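Local structure of putative lipoprotein (Clostridium difficile, 4EXR) at residues 71-76 and 91-96. The protein is a putative lipoprotein of unknown function that carries two PepSY (peptidase propeptide and YPEB) domains and forms a dimer. Numbering follows the deposited sequence. Where two conformers were deposited one is given.
Sequences DNNEYK and TEKLDS. With PO4 (phosphate ion), chain C.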
# COMPACT_ATOMS: atom_id res chain seq x y z
N ASP A 71 -6.34 -11.28 12.78
CA ASP A 71 -7.61 -11.91 12.40
C ASP A 71 -8.34 -11.15 11.29
O ASP A 71 -9.21 -11.72 10.62
CB ASP A 71 -8.52 -12.06 13.62
CG ASP A 71 -7.99 -13.05 14.64
OD1 ASP A 71 -7.15 -13.90 14.28
OD2 ASP A 71 -8.44 -12.99 15.81
N ASN A 72 -7.97 -9.88 11.09
CA ASN A 72 -8.73 -8.96 10.25
C ASN A 72 -7.96 -8.33 9.10
O ASN A 72 -8.54 -8.07 8.04
CB ASN A 72 -9.29 -7.84 11.12
CG ASN A 72 -10.26 -8.35 12.17
OD1 ASN A 72 -10.13 -8.04 13.36
ND2 ASN A 72 -11.22 -9.14 11.74
N ASN A 73 -6.67 -8.08 9.31
CA ASN A 73 -5.85 -7.32 8.38
C ASN A 73 -4.56 -8.02 8.01
O ASN A 73 -4.07 -8.88 8.75
CB ASN A 73 -5.44 -5.97 9.00
CG ASN A 73 -6.62 -5.06 9.27
OD1 ASN A 73 -7.52 -4.93 8.46
ND2 ASN A 73 -6.60 -4.42 10.43
N GLU A 74 -4.01 -7.65 6.85
CA GLU A 74 -2.61 -7.91 6.56
C GLU A 74 -1.84 -6.60 6.70
O GLU A 74 -2.37 -5.52 6.43
CB GLU A 74 -2.40 -8.49 5.17
CG GLU A 74 -3.13 -7.78 4.06
CD GLU A 74 -2.98 -8.51 2.74
OE1 GLU A 74 -1.92 -9.14 2.53
OE2 GLU A 74 -3.93 -8.47 1.92
N TYR A 75 -0.59 -6.72 7.12
CA TYR A 75 0.25 -5.56 7.40
C TYR A 75 1.55 -5.76 6.66
O TYR A 75 2.08 -6.87 6.62
CB TYR A 75 0.55 -5.47 8.88
CG TYR A 75 -0.66 -5.36 9.76
CD1 TYR A 75 -1.35 -4.16 9.88
CD2 TYR A 75 -1.13 -6.47 10.47
CE1 TYR A 75 -2.48 -4.07 10.69
CE2 TYR A 75 -2.24 -6.37 11.28
CZ TYR A 75 -2.91 -5.17 11.38
OH TYR A 75 -4.02 -5.08 12.19
N LYS A 76 2.08 -4.69 6.08
CA LYS A 76 3.35 -4.77 5.39
C LYS A 76 4.18 -3.55 5.72
O LYS A 76 3.72 -2.41 5.62
CB LYS A 76 3.17 -4.90 3.88
CG LYS A 76 4.50 -4.95 3.13
CD LYS A 76 4.33 -5.27 1.66
CE LYS A 76 3.66 -4.14 0.92
NZ LYS A 76 3.66 -4.38 -0.55
N THR A 91 -1.61 -1.21 5.86
CA THR A 91 -2.61 -2.11 6.42
C THR A 91 -3.69 -2.29 5.35
O THR A 91 -4.11 -1.32 4.74
CB THR A 91 -3.29 -1.47 7.65
OG1 THR A 91 -2.30 -1.14 8.63
CG2 THR A 91 -4.34 -2.42 8.26
N GLU A 92 -4.14 -3.53 5.14
CA GLU A 92 -5.28 -3.79 4.26
C GLU A 92 -6.17 -4.84 4.89
O GLU A 92 -5.68 -5.81 5.46
CB GLU A 92 -4.81 -4.37 2.92
CG GLU A 92 -4.37 -3.40 1.86
CD GLU A 92 -4.06 -4.11 0.54
OE1 GLU A 92 -2.95 -4.67 0.41
OE2 GLU A 92 -4.94 -4.13 -0.35
N LYS A 93 -7.48 -4.66 4.76
CA LYS A 93 -8.43 -5.68 5.21
C LYS A 93 -8.16 -7.01 4.49
O LYS A 93 -7.91 -7.03 3.29
CB LYS A 93 -9.86 -5.20 4.91
CG LYS A 93 -10.94 -6.05 5.53
CD LYS A 93 -11.40 -5.45 6.84
CE LYS A 93 -12.92 -5.43 6.92
NZ LYS A 93 -13.50 -6.79 6.74
N LEU A 94 -8.18 -8.12 5.23
CA LEU A 94 -7.97 -9.44 4.63
C LEU A 94 -9.17 -9.81 3.76
O LEU A 94 -10.29 -9.39 4.03
CB LEU A 94 -7.80 -10.52 5.71
CG LEU A 94 -6.52 -10.57 6.55
CD1 LEU A 94 -6.68 -11.54 7.71
CD2 LEU A 94 -5.31 -10.94 5.70
N ASP A 95 -8.94 -10.61 2.73
CA ASP A 95 -10.04 -11.24 1.99
C ASP A 95 -10.89 -12.14 2.90
O ASP A 95 -10.43 -12.59 3.95
CB ASP A 95 -9.51 -12.06 0.81
CG ASP A 95 -8.94 -11.19 -0.30
OD1 ASP A 95 -9.52 -10.12 -0.57
OD2 ASP A 95 -7.90 -11.57 -0.89
N SER A 96 -12.13 -12.38 2.48
CA SER A 96 -13.10 -13.17 3.24
C SER A 96 -12.56 -14.52 3.69
O SER A 96 -12.77 -14.94 4.83
CB SER A 96 -14.35 -13.38 2.40
OG SER A 96 -13.99 -13.89 1.12
P PO4 C . 2.48 -1.65 -2.73
O1 PO4 C . 3.36 -2.31 -3.76
O2 PO4 C . 2.64 -0.15 -2.82
O3 PO4 C . 1.04 -2.03 -2.97
O4 PO4 C . 2.90 -2.11 -1.37
O HOH W 1 -6.28 -7.93 1.45
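Glu-74 and Glu-92 face each other as a hydrogen-bonded antiparallel pair: Glu-74 N donates to Glu-92 O at 2.8 Å, and Glu-92 N returns a bond to Glu-74 O at 3.0 Å. Beyond the last paired residues, Leu-94 N gives a nearly straight bond (175°) to Asn-72 O. From the base of the Glu-74 side chain, CB rests on Leu-94 CD2; CG, set between the backbone N and the carbonyl carbon (chi1 48°), lies 3.5 Å from Glu-92 O and also meets Glu-92 CB; at the tip, OE2 takes a bond from a water that also donates to Lys-93 O. The two glutamates run side by side with carboxylate planes 3° apart and Glu-74 OE2 4.2 Å from Glu-92 OE1, a proximity probably eased by the salt bridge of Glu-92 to Lys-90. Thr-91 and Tyr-75 share the other face: Thr-91 OG1 sits at the ring edge, 3.4 Å from Tyr-75 CD1, while Thr-91 CG2 touches Tyr-75 CE1 at 3.5 Å. Leu-94 lays CG and both methyls along the backbone of Asn-72 to Glu-74, and also packs on Leu-99 and Ala-103. Thr-91 and Glu-92 also pair with a strand of the second subunit, so this antiparallel beta hairpin, strands 73-80 and 86-93, carries the sheet of a PepSY domain across the dimer interface.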